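Local structure of beta-lactamase-like protein (Novosphingobium pentaromativorans US6-1, 6AUF) at residues T25-A30 and P45-Y50; G51-V56 and W194-E199; A128-A133 and G188-T193; M205-D210 and A240-D245. The protein probably hydrolyses the amide bond of beta-lactam antibiotics, as a two-zinc metallo-beta-lactamase of the B3 type. All blocks are in the same frame, centred on the assembly; numbering follows the deposited sequence.

Interaction 1 (T25-A30 and P45-Y50); sequences TTLATA and PPAHIY
The ring of P45 is the piece that T25, L27 and A30 gather round. L27 CD1 meets it at P45 CD, 3.4 Å away, and the same methyl lies 3.3 Å from P45 O, so one branch of the leucine covers both the ring and the carbonyl of this proline. The other branch reaches further along the chain, with L27 CD2 3.4 Å from A47 CB. A30 adds its methyl, A30 CB to P45 CD 3.8 Å, and T25 CG2 comes to 3.9 Å from P45 CG. In T25 the hydroxyl is anti to the backbone N (chi1 -157°), which turns the methyl branch to the proline. No hydrogen bond joins 25-30 to 45-50, and the contact is apolar packing at the surface.

What positions it lies one shell out. T26 precedes the short helix 27-30, and its OG1 is hydrogen-bonded to S262 OG, which also receives A28 N. L27 is the buried member: beyond P45 and A47 it packs on F258 and L261 of helix 257-261 and on Y55. A47 pairs through its backbone with Y55 of strand 53-55, so the N-terminal turn rests against strand 47-50 at the outer edge of the seven-stranded sheet, beside helix 257-261.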
loop_
_atom_site.group_PDB
_atom_site.type_symbol
_atom_site.label_atom_id
_atom_site.label_comp_id
_atom_site.label_asym_id
_atom_site.label_seq_id
_atom_site.Cartn_x
_atom_site.Cartn_y
_atom_site.Cartn_z
ATOM N N THR A 25 -14.992 18.681 -6.923
ATOM C CA THR A 25 -15.561 17.941 -5.803
ATOM C C THR A 25 -14.562 17.638 -4.696
ATOM O O THR A 25 -14.936 17.665 -3.521
ATOM C CB THR A 25 -16.176 16.630 -6.305
ATOM O OG1 THR A 25 -17.169 16.183 -5.372
ATOM C CG2 THR A 25 -15.090 15.550 -6.471
ATOM N N THR A 26 -13.309 17.332 -5.033
ATOM C CA THR A 26 -12.241 17.153 -4.050
ATOM C C THR A 26 -12.332 15.826 -3.306
ATOM O O THR A 26 -13.393 15.441 -2.802
ATOM C CB THR A 26 -12.226 18.296 -3.028
ATOM O OG1 THR A 26 -10.879 18.682 -2.750
ATOM C CG2 THR A 26 -12.812 17.840 -1.734
ATOM N N LEU A 27 -11.210 15.116 -3.236
ATOM C CA LEU A 27 -11.136 13.954 -2.364
ATOM C C LEU A 27 -11.279 14.367 -0.905
ATOM O O LEU A 27 -12.009 13.728 -0.141
ATOM C CB LEU A 27 -9.814 13.225 -2.598
ATOM C CG LEU A 27 -9.787 11.699 -2.650
ATOM C CD1 LEU A 27 -11.157 11.085 -2.858
ATOM C CD2 LEU A 27 -8.839 11.264 -3.762
ATOM N N ALA A 28 -10.617 15.459 -0.516
ATOM C CA ALA A 28 -10.577 15.879 0.880
ATOM C C ALA A 28 -11.977 16.090 1.442
ATOM O O ALA A 28 -12.385 15.420 2.397
ATOM C CB ALA A 28 -9.741 17.150 1.011
ATOM N N THR A 29 -12.727 17.040 0.883
ATOM C CA THR A 29 -14.071 17.263 1.395
ATOM C C THR A 29 -14.985 16.078 1.095
ATOM O O THR A 29 -15.822 15.720 1.929
ATOM C CB THR A 29 -14.653 18.579 0.851
ATOM O OG1 THR A 29 -15.263 18.377 -0.433
ATOM C CG2 THR A 29 -13.567 19.651 0.749
ATOM N N ALA A 30 -14.824 15.428 -0.055
ATOM C CA ALA A 30 -15.684 14.286 -0.342
ATOM C C ALA A 30 -15.555 13.175 0.705
ATOM O O ALA A 30 -16.489 12.380 0.872
ATOM C CB ALA A 30 -15.384 13.752 -1.740
ATOM N N PRO A 45 -14.441 9.711 -4.892
ATOM C CA PRO A 45 -14.240 10.037 -6.291
ATOM C C PRO A 45 -12.800 9.753 -6.666
ATOM O O PRO A 45 -11.893 10.005 -5.858
ATOM C CB PRO A 45 -14.543 11.538 -6.348
ATOM C CG PRO A 45 -14.089 12.030 -5.014
ATOM C CD PRO A 45 -14.394 10.911 -4.036
ATOM N N PRO A 46 -12.547 9.217 -7.857
ATOM C CA PRO A 46 -11.157 9.024 -8.282
ATOM C C PRO A 46 -10.448 10.368 -8.330
ATOM O O PRO A 46 -11.072 11.429 -8.380
ATOM C CB PRO A 46 -11.280 8.402 -9.681
ATOM C CG PRO A 46 -12.736 8.027 -9.844
ATOM C CD PRO A 46 -13.508 8.938 -8.937
ATOM N N ALA A 47 -9.124 10.323 -8.291
ATOM C CA ALA A 47 -8.372 11.562 -8.379
ATOM C C ALA A 47 -7.063 11.313 -9.105
ATOM O O ALA A 47 -6.630 10.176 -9.294
ATOM C CB ALA A 47 -8.114 12.177 -7.001
ATOM N N HIS A 48 -6.447 12.409 -9.511
ATOM C CA HIS A 48 -5.184 12.407 -10.224
ATOM C C HIS A 48 -4.072 12.661 -9.216
ATOM O O HIS A 48 -4.107 13.659 -8.488
ATOM C CB HIS A 48 -5.213 13.484 -11.304
ATOM C CG HIS A 48 -3.927 13.649 -12.043
ATOM N ND1 HIS A 48 -3.397 12.662 -12.846
ATOM C CD2 HIS A 48 -3.071 14.696 -12.112
ATOM C CE1 HIS A 48 -2.263 13.090 -13.372
ATOM N NE2 HIS A 48 -2.045 14.323 -12.945
ATOM N N ILE A 49 -3.094 11.762 -9.156
ATOM C CA ILE A 49 -1.999 11.986 -8.223
ATOM C C ILE A 49 -0.905 12.771 -8.930
ATOM O O ILE A 49 -0.557 13.879 -8.511
ATOM C CB ILE A 49 -1.465 10.671 -7.640
ATOM C CG1 ILE A 49 -2.526 10.030 -6.749
ATOM C CG2 ILE A 49 -0.169 10.914 -6.861
ATOM C CD1 ILE A 49 -2.083 8.702 -6.183
ATOM N N TYR A 50 -0.360 12.209 -10.003
ATOM C CA TYR A 50 0.713 12.869 -10.730
ATOM C C TYR A 50 1.023 12.052 -11.972
ATOM O O TYR A 50 1.021 10.818 -11.920
ATOM C CB TYR A 50 1.969 13.021 -9.861
ATOM C CG TYR A 50 2.951 14.053 -10.373
ATOM C CD1 TYR A 50 2.724 15.406 -10.176
ATOM C CD2 TYR A 50 4.111 13.674 -11.048
ATOM C CE1 TYR A 50 3.618 16.358 -10.637
ATOM C CE2 TYR A 50 5.015 14.621 -11.511
ATOM C CZ TYR A 50 4.759 15.962 -11.304
ATOM O OH TYR A 50 5.640 16.918 -11.755
#

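Interaction 2 (G51-V56 and W194-E199); sequences GNTWYV and WQACDE
A single side-chain hydrogen bond with apolar packing round it joins T53 to W194, and with them the two beta sheets of the protein: strand 53-55 belongs to the seven-stranded sheet, strand 190-197 to the five-stranded one. W194 NE1 gives its N-H to T53 OG1 over 2.9 Å, nearly straight at 166° and with the oxygen in the plane of the indole. T53 in turn donates from OG1 to N52 OD1 at 3.0 Å, approaching 26° off the carbonyl plane. The threonine hydroxyl is therefore held from two directions, its proton given to the asparagine and its oxygen taking the indole N-H.

The methyl of T53 is anti to the backbone N, which sets T53 CG2 against the six-membered part of the indole, 3.6 Å from W194 CZ2. A196 CB sits 4.1 Å from N52 OD1. At the far end the backbones come together, with G51 CA 3.2 Å from C197 O.

Side chains of both sheets pack beside it: I206 and V66 each touch T53 and W194. The disulfide from C197 to C203 ties strand 190-197 to strand 203-208. Two sheets packed face to face in this way are the hallmark of the alpha-beta/beta-alpha sandwich of metallo-beta-lactamases.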
loop_
_atom_site.group_PDB
_atom_site.type_symbol
_atom_site.label_atom_id
_atom_site.label_comp_id
_atom_site.label_asym_id
_atom_site.label_seq_id
_atom_site.Cartn_x
_atom_site.Cartn_y
_atom_site.Cartn_z
ATOM N N GLY A 51 1.269 12.744 -13.084
ATOM C CA GLY A 51 1.528 12.081 -14.346
ATOM C C GLY A 51 0.577 10.930 -14.605
ATOM O O GLY A 51 -0.645 11.110 -14.626
ATOM N N ASN A 52 1.135 9.733 -14.774
ATOM C CA ASN A 52 0.392 8.525 -15.119
ATOM C C ASN A 52 -0.189 7.811 -13.903
ATOM O O ASN A 52 -0.596 6.642 -14.023
ATOM C CB ASN A 52 1.298 7.562 -15.897
ATOM C CG ASN A 52 2.489 7.063 -15.060
ATOM O OD1 ASN A 52 2.629 7.393 -13.873
ATOM N ND2 ASN A 52 3.341 6.246 -15.678
ATOM N N THR A 53 -0.249 8.474 -12.747
ATOM C CA THR A 53 -0.615 7.829 -11.495
ATOM C C THR A 53 -1.893 8.434 -10.935
ATOM O O THR A 53 -2.022 9.660 -10.848
ATOM C CB THR A 53 0.522 7.944 -10.478
ATOM O OG1 THR A 53 1.698 7.374 -11.052
ATOM C CG2 THR A 53 0.160 7.235 -9.190
ATOM N N TRP A 54 -2.798 7.563 -10.490
ATOM C CA TRP A 54 -4.159 7.922 -10.141
ATOM C C TRP A 54 -4.572 7.270 -8.828
ATOM O O TRP A 54 -4.263 6.098 -8.583
ATOM C CB TRP A 54 -5.107 7.472 -11.246
ATOM C CG TRP A 54 -4.698 7.925 -12.624
ATOM C CD1 TRP A 54 -3.919 7.251 -13.508
ATOM C CD2 TRP A 54 -5.073 9.149 -13.268
ATOM N NE1 TRP A 54 -3.775 7.977 -14.667
ATOM C CE2 TRP A 54 -4.477 9.145 -14.545
ATOM C CE3 TRP A 54 -5.866 10.241 -12.891
ATOM C CZ2 TRP A 54 -4.643 10.186 -15.444
ATOM C CZ3 TRP A 54 -6.022 11.278 -13.782
ATOM C CH2 TRP A 54 -5.413 11.247 -15.043
ATOM N N TYR A 55 -5.280 8.028 -7.991
ATOM C CA TYR A 55 -5.965 7.441 -6.847
ATOM C C TYR A 55 -7.317 6.914 -7.303
ATOM O O TYR A 55 -8.094 7.643 -7.924
ATOM C CB TYR A 55 -6.152 8.463 -5.725
ATOM C CG TYR A 55 -6.637 7.851 -4.428
ATOM C CD1 TYR A 55 -7.999 7.684 -4.166
ATOM C CD2 TYR A 55 -5.728 7.428 -3.461
ATOM C CE1 TYR A 55 -8.436 7.126 -2.970
ATOM C CE2 TYR A 55 -6.152 6.867 -2.270
ATOM C CZ TYR A 55 -7.494 6.717 -2.029
ATOM O OH TYR A 55 -7.880 6.155 -0.839
ATOM N N VAL A 56 -7.593 5.649 -7.006
ATOM C CA VAL A 56 -8.808 4.997 -7.475
ATOM C C VAL A 56 -9.392 4.163 -6.348
ATOM O O VAL A 56 -10.268 3.322 -6.575
ATOM C CB VAL A 56 -8.533 4.127 -8.715
ATOM C CG1 VAL A 56 -8.358 4.994 -9.952
ATOM C CG2 VAL A 56 -7.296 3.264 -8.480
ATOM N N TRP A 194 8.373 4.514 -8.328
ATOM C CA TRP A 194 8.425 4.696 -9.781
ATOM C C TRP A 194 8.414 6.183 -10.106
ATOM O O TRP A 194 8.105 7.019 -9.256
ATOM C CB TRP A 194 7.266 3.990 -10.503
ATOM C CG TRP A 194 5.897 4.552 -10.201
ATOM C CD1 TRP A 194 5.190 5.465 -10.953
ATOM C CD2 TRP A 194 5.067 4.230 -9.087
ATOM N NE1 TRP A 194 3.969 5.731 -10.365
ATOM C CE2 TRP A 194 3.866 4.989 -9.220
ATOM C CE3 TRP A 194 5.215 3.384 -7.983
ATOM C CZ2 TRP A 194 2.829 4.920 -8.288
ATOM C CZ3 TRP A 194 4.178 3.316 -7.057
ATOM C CH2 TRP A 194 3.005 4.076 -7.214
ATOM N N GLN A 195 8.776 6.499 -11.344
ATOM C CA GLN A 195 8.850 7.882 -11.798
ATOM C C GLN A 195 7.567 8.312 -12.509
ATOM O O GLN A 195 6.948 7.532 -13.241
ATOM C CB GLN A 195 10.045 8.087 -12.728
ATOM C CG GLN A 195 10.146 9.511 -13.238
ATOM C CD GLN A 195 11.384 9.737 -14.075
ATOM O OE1 GLN A 195 12.363 10.295 -13.598
ATOM N NE2 GLN A 195 11.346 9.303 -15.329
ATOM N N ALA A 196 7.171 9.566 -12.275
ATOM C CA ALA A 196 6.003 10.167 -12.900
ATOM C C ALA A 196 6.351 11.573 -13.369
ATOM O O ALA A 196 7.064 12.311 -12.684
ATOM C CB ALA A 196 4.817 10.212 -11.941
ATOM N N CYS A 197 5.853 11.941 -14.542
ATOM C CA CYS A 197 6.148 13.245 -15.110
ATOM C C CYS A 197 4.852 13.921 -15.523
ATOM O O CYS A 197 3.934 13.271 -16.033
ATOM C CB CYS A 197 7.100 13.115 -16.290
ATOM S SG CYS A 197 8.541 12.079 -15.900
ATOM N N ASP A 198 4.777 15.230 -15.273
ATOM C CA ASP A 198 3.568 15.986 -15.558
ATOM C C ASP A 198 3.519 16.317 -17.041
ATOM O O ASP A 198 4.237 15.710 -17.841
ATOM C CB ASP A 198 3.498 17.253 -14.691
ATOM C CG ASP A 198 4.616 18.249 -14.986
ATOM O OD1 ASP A 198 5.409 18.019 -15.931
ATOM O OD2 ASP A 198 4.696 19.277 -14.266
ATOM N N GLU A 199 2.677 17.277 -17.418
ATOM C CA GLU A 199 2.557 17.630 -18.825
ATOM C C GLU A 199 3.764 18.401 -19.333
ATOM O O GLU A 199 4.029 18.384 -20.541
ATOM C CB GLU A 199 1.288 18.449 -19.051
ATOM C CG GLU A 199 0.739 18.325 -20.448
ATOM C CD GLU A 199 0.365 16.899 -20.781
ATOM O OE1 GLU A 199 0.275 16.569 -21.985
ATOM O OE2 GLU A 199 0.155 16.113 -19.834
#

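Interaction 3 (A128-A133 and G188-T193); sequences AAVASA and GSASWT
The flat group that V130 and A133 meet is the peptide unit leaving G188. Both methyls come in past the oxygen end of its carbonyl: V130 CG2 obliquely, well off the plane and 3.6 Å from G188 O, and A133 CB close to the plane, slightly to its other side, 3.7 Å from the same oxygen. Two methyls thus sit side by side against the end of this carbonyl. W192, which carries the one aromatic ring of the two segments, keeps its indole further off; it packs on L104, L164 and V179 and sends its NE1 proton to T105 O.

Beyond the carbonyl, the chains meet through small groups. V130 has CG1 anti to its own carbonyl carbon (chi1 -60°), which spreads the two methyls so that CG2 serves G188 while V130 CG1 packs on A190 CB at 3.9 Å. G188 CA lies 3.4 Å from S132 O, and A133 CB is 3.9 Å from that same CA. The chain turns from strand into helix just here, with A133 N bonded to V130 O at 2.9 Å.

The polar groups look elsewhere: S132 OG to E181, S189 OG to T182 O and D210, G188 N to E108 OE1. Of these, E108, which lies between the zinc ligands H107 and H109, and D210, which is bonded to H107, tie the loop to the metal site. The chemistry is that of a buried fit without hydrogen bonds across it, carbon groups from the end of strand 126-130 and the turn after it lying against the backbone of G188, with V130 on A190 as the apolar pair.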
loop_
_atom_site.group_PDB
_atom_site.type_symbol
_atom_site.label_atom_id
_atom_site.label_comp_id
_atom_site.label_asym_id
_atom_site.label_seq_id
_atom_site.Cartn_x
_atom_site.Cartn_y
_atom_site.Cartn_z
ATOM N N ALA A 128 1.877 -10.135 -9.057
ATOM C CA ALA A 128 3.275 -10.241 -8.669
ATOM C C ALA A 128 3.416 -9.781 -7.230
ATOM O O ALA A 128 2.698 -8.874 -6.796
ATOM C CB ALA A 128 4.188 -9.411 -9.576
ATOM N N ALA A 129 4.336 -10.406 -6.490
ATOM C CA ALA A 129 4.464 -10.119 -5.066
ATOM C C ALA A 129 5.821 -10.582 -4.554
ATOM O O ALA A 129 6.461 -11.461 -5.140
ATOM C CB ALA A 129 3.335 -10.779 -4.270
ATOM N N VAL A 130 6.251 -9.963 -3.448
ATOM C CA VAL A 130 7.494 -10.345 -2.788
ATOM C C VAL A 130 7.352 -11.736 -2.181
ATOM O O VAL A 130 6.267 -12.163 -1.767
ATOM C CB VAL A 130 7.889 -9.326 -1.701
ATOM C CG1 VAL A 130 8.076 -7.968 -2.291
ATOM C CG2 VAL A 130 6.858 -9.303 -0.583
ATOM N N ALA A 131 8.466 -12.448 -2.104
ATOM C CA ALA A 131 8.398 -13.797 -1.565
ATOM C C ALA A 131 7.836 -13.801 -0.143
ATOM O O ALA A 131 7.066 -14.696 0.226
ATOM C CB ALA A 131 9.784 -14.450 -1.623
ATOM N N SER A 132 8.209 -12.815 0.674
ATOM C CA SER A 132 7.718 -12.761 2.050
ATOM C C SER A 132 6.193 -12.671 2.152
ATOM O O SER A 132 5.642 -12.875 3.245
ATOM C CB SER A 132 8.354 -11.575 2.759
ATOM O OG SER A 132 9.763 -11.664 2.673
ATOM N N ALA A 133 5.498 -12.370 1.052
ATOM C CA ALA A 133 4.049 -12.301 1.058
ATOM C C ALA A 133 3.380 -13.498 0.401
ATOM O O ALA A 133 2.210 -13.760 0.693
ATOM C CB ALA A 133 3.573 -11.014 0.365
ATOM N N GLY A 188 5.023 -9.686 5.091
ATOM C CA GLY A 188 4.951 -9.545 3.653
ATOM C C GLY A 188 4.954 -8.118 3.150
ATOM O O GLY A 188 4.781 -7.889 1.947
ATOM N N SER A 189 5.155 -7.145 4.035
ATOM C CA SER A 189 5.027 -5.748 3.642
ATOM C C SER A 189 6.000 -5.386 2.523
ATOM O O SER A 189 7.189 -5.730 2.562
ATOM C CB SER A 189 5.256 -4.846 4.848
ATOM O OG SER A 189 5.625 -3.559 4.398
ATOM N N ALA A 190 5.482 -4.685 1.521
ATOM C CA ALA A 190 6.249 -4.201 0.388
ATOM C C ALA A 190 5.954 -2.725 0.154
ATOM O O ALA A 190 4.858 -2.234 0.434
ATOM C CB ALA A 190 5.929 -4.985 -0.874
ATOM N N SER A 191 6.956 -2.020 -0.352
ATOM C CA SER A 191 6.836 -0.627 -0.743
ATOM C C SER A 191 7.288 -0.494 -2.188
ATOM O O SER A 191 8.194 -1.207 -2.638
ATOM C CB SER A 191 7.670 0.281 0.160
ATOM O OG SER A 191 7.052 0.404 1.428
ATOM N N TRP A 192 6.645 0.421 -2.914
ATOM C CA TRP A 192 6.820 0.536 -4.349
ATOM C C TRP A 192 7.254 1.945 -4.737
ATOM O O TRP A 192 6.913 2.927 -4.071
ATOM C CB TRP A 192 5.529 0.166 -5.061
ATOM C CG TRP A 192 5.151 -1.278 -4.906
ATOM C CD1 TRP A 192 4.386 -1.824 -3.916
ATOM C CD2 TRP A 192 5.502 -2.357 -5.782
ATOM N NE1 TRP A 192 4.239 -3.175 -4.120
ATOM C CE2 TRP A 192 4.915 -3.528 -5.260
ATOM C CE3 TRP A 192 6.271 -2.450 -6.946
ATOM C CZ2 TRP A 192 5.065 -4.779 -5.868
ATOM C CZ3 TRP A 192 6.424 -3.701 -7.550
ATOM C CH2 TRP A 192 5.820 -4.843 -7.010
ATOM N N THR A 193 7.975 2.036 -5.853
ATOM C CA THR A 193 8.650 3.266 -6.245
ATOM C C THR A 193 8.696 3.346 -7.770
ATOM O O THR A 193 9.009 2.349 -8.433
ATOM C CB THR A 193 10.061 3.286 -5.606
ATOM O OG1 THR A 193 10.180 4.408 -4.722
ATOM C CG2 THR A 193 11.206 3.273 -6.636
#

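Interaction 4 (M205-D210 and A240-D245); sequences MIAYAD and AQLPCD
D245 grips the backbone of M205 near the close of a beta-alpha-beta unit, in which strand 203-208 is followed by helix 226-241 and then by the parallel strand 246-248. The carboxylate of D245 is turned to the backbone of M205: with CG anti to the carbonyl carbon (chi1 -74°), OD2 takes the N-H of M205. D245 N gives a weak, bent hydrogen bond back to M205 O, 2.9 Å at 124°.

The methionine runs obliquely across P243. Its chain is bent at both chi2 and chi3, which curls it so that both CG and the terminal methyl CE come to the CB–CG edge of the ring, M205 CG 4.1 Å from P243 CB. Further along the strand A207 CB meets two successive residues of the loop, P243 O at 3.6 Å and C244 SG at 3.8 Å. L242 CD1 then closes on A209 CB, 4.0 Å away.

C244 is also bonded to C273, so a disulfide links the loop to helix 272-292, which touches A207 and A209 too. D210 carries on toward the metal site, its OD1 bonded to H107 ND1. The bond from M205 N to D245 OD2 is 2.9 Å long and almost linear at 177°, using the lone pair of OD2 that faces away from OD1.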
loop_
_atom_site.group_PDB
_atom_site.type_symbol
_atom_site.label_atom_id
_atom_site.label_comp_id
_atom_site.label_asym_id
_atom_site.label_seq_id
_atom_site.Cartn_x
_atom_site.Cartn_y
_atom_site.Cartn_z
ATOM N N MET A 205 9.622 11.228 -8.292
ATOM C CA MET A 205 9.525 9.851 -7.863
ATOM C C MET A 205 8.366 9.722 -6.891
ATOM O O MET A 205 8.291 10.453 -5.900
ATOM C CB MET A 205 10.825 9.397 -7.215
ATOM C CG MET A 205 11.991 9.445 -8.151
ATOM S SD MET A 205 11.777 8.299 -9.519
ATOM C CE MET A 205 11.511 6.753 -8.641
ATOM N N ILE A 206 7.467 8.823 -7.187
ATOM C CA ILE A 206 6.387 8.472 -6.282
ATOM C C ILE A 206 6.804 7.252 -5.468
ATOM O O ILE A 206 7.432 6.312 -5.976
ATOM C CB ILE A 206 5.090 8.235 -7.075
ATOM C CG1 ILE A 206 4.604 9.572 -7.632
ATOM C CG2 ILE A 206 4.017 7.604 -6.202
ATOM C CD1 ILE A 206 3.742 9.454 -8.826
ATOM N N ALA A 207 6.495 7.293 -4.181
ATOM C CA ALA A 207 6.757 6.191 -3.268
ATOM C C ALA A 207 5.434 5.798 -2.631
ATOM O O ALA A 207 4.867 6.566 -1.850
ATOM C CB ALA A 207 7.789 6.584 -2.211
ATOM N N TYR A 208 4.931 4.616 -2.988
ATOM C CA TYR A 208 3.793 4.012 -2.304
ATOM C C TYR A 208 4.347 3.204 -1.124
ATOM O O TYR A 208 4.558 1.985 -1.189
ATOM C CB TYR A 208 2.980 3.170 -3.280
ATOM C CG TYR A 208 1.649 2.685 -2.740
ATOM C CD1 TYR A 208 0.766 3.564 -2.106
ATOM C CD2 TYR A 208 1.264 1.347 -2.881
ATOM C CE1 TYR A 208 -0.451 3.122 -1.602
ATOM C CE2 TYR A 208 0.050 0.895 -2.380
ATOM C CZ TYR A 208 -0.800 1.788 -1.742
ATOM O OH TYR A 208 -2.001 1.348 -1.251
ATOM N N ALA A 209 4.626 3.920 -0.031
ATOM C CA ALA A 209 5.238 3.309 1.145
ATOM C C ALA A 209 4.149 2.683 1.999
ATOM O O ALA A 209 3.191 3.361 2.391
ATOM C CB ALA A 209 6.034 4.328 1.957
ATOM N N ASP A 210 4.296 1.390 2.264
ATOM C CA ASP A 210 3.316 0.600 2.992
ATOM C C ASP A 210 3.058 1.170 4.382
ATOM O O ASP A 210 3.861 1.935 4.929
ATOM C CB ASP A 210 3.816 -0.833 3.116
ATOM C CG ASP A 210 2.733 -1.786 3.516
ATOM O OD1 ASP A 210 1.557 -1.355 3.639
ATOM O OD2 ASP A 210 3.065 -2.975 3.689
ATOM N N ALA A 240 12.736 4.560 4.805
ATOM C CA ALA A 240 13.264 5.901 4.998
ATOM C C ALA A 240 14.134 6.338 3.833
ATOM O O ALA A 240 14.322 7.549 3.632
ATOM C CB ALA A 240 14.061 5.968 6.302
ATOM N N GLN A 241 14.635 5.384 3.050
ATOM C CA GLN A 241 15.580 5.658 1.982
ATOM C C GLN A 241 14.980 5.507 0.596
ATOM O O GLN A 241 15.710 5.651 -0.392
ATOM C CB GLN A 241 16.800 4.734 2.116
ATOM C CG GLN A 241 17.854 5.291 3.043
ATOM C CD GLN A 241 18.484 4.220 3.870
ATOM O OE1 GLN A 241 18.086 3.998 5.022
ATOM N NE2 GLN A 241 19.467 3.527 3.292
ATOM N N LEU A 242 13.692 5.199 0.496
ATOM C CA LEU A 242 13.019 5.163 -0.800
ATOM C C LEU A 242 13.225 6.481 -1.540
ATOM O O LEU A 242 13.176 7.553 -0.918
ATOM C CB LEU A 242 11.517 4.926 -0.617
ATOM C CG LEU A 242 11.070 3.682 0.139
ATOM C CD1 LEU A 242 9.551 3.609 0.234
ATOM C CD2 LEU A 242 11.666 2.419 -0.538
ATOM N N PRO A 243 13.450 6.453 -2.854
ATOM C CA PRO A 243 13.274 7.676 -3.648
ATOM C C PRO A 243 11.828 8.125 -3.512
ATOM O O PRO A 243 10.899 7.350 -3.750
ATOM C CB PRO A 243 13.622 7.237 -5.072
ATOM C CG PRO A 243 13.430 5.765 -5.077
ATOM C CD PRO A 243 13.725 5.275 -3.692
ATOM N N CYS A 244 11.641 9.373 -3.076
ATOM C CA CYS A 244 10.363 9.748 -2.491
ATOM C C CYS A 244 10.121 11.253 -2.621
ATOM O O CYS A 244 10.217 12.013 -1.667
ATOM C CB CYS A 244 10.335 9.317 -1.024
ATOM S SG CYS A 244 8.825 9.572 -0.075
ATOM N N ASP A 245 9.809 11.705 -3.837
ATOM C CA ASP A 245 9.302 13.065 -4.013
ATOM C C ASP A 245 7.867 13.184 -3.520
ATOM O O ASP A 245 7.501 14.177 -2.873
ATOM C CB ASP A 245 9.379 13.469 -5.478
ATOM C CG ASP A 245 10.786 13.769 -5.922
ATOM O OD1 ASP A 245 11.434 14.652 -5.310
ATOM O OD2 ASP A 245 11.233 13.121 -6.891
#

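Interactions 3 and 4 are buried and nearer the zinc site, interaction 2 is partly buried, and interaction 1 lies at the surface, on the opposite side of the chain's centre from interaction 3. Strand 190-197 serves both 2 and 3, and its neighbour 203-208 carries 4: W194 O bonds to I206 N, W192 O to Y208 N, and S189 OG to D210. Interactions 1 and 2 share the edge of the other sheet through A47 O and Y55 N. Chemistry follows place: 1 and 3 have no hydrogen bond between their segments, 1 being mainly apolar and 3 methyls against a glycine backbone, while 2 adds an indole-to-hydroxyl bond between sheets, and 4 a carboxylate-to-backbone bond within a crossover.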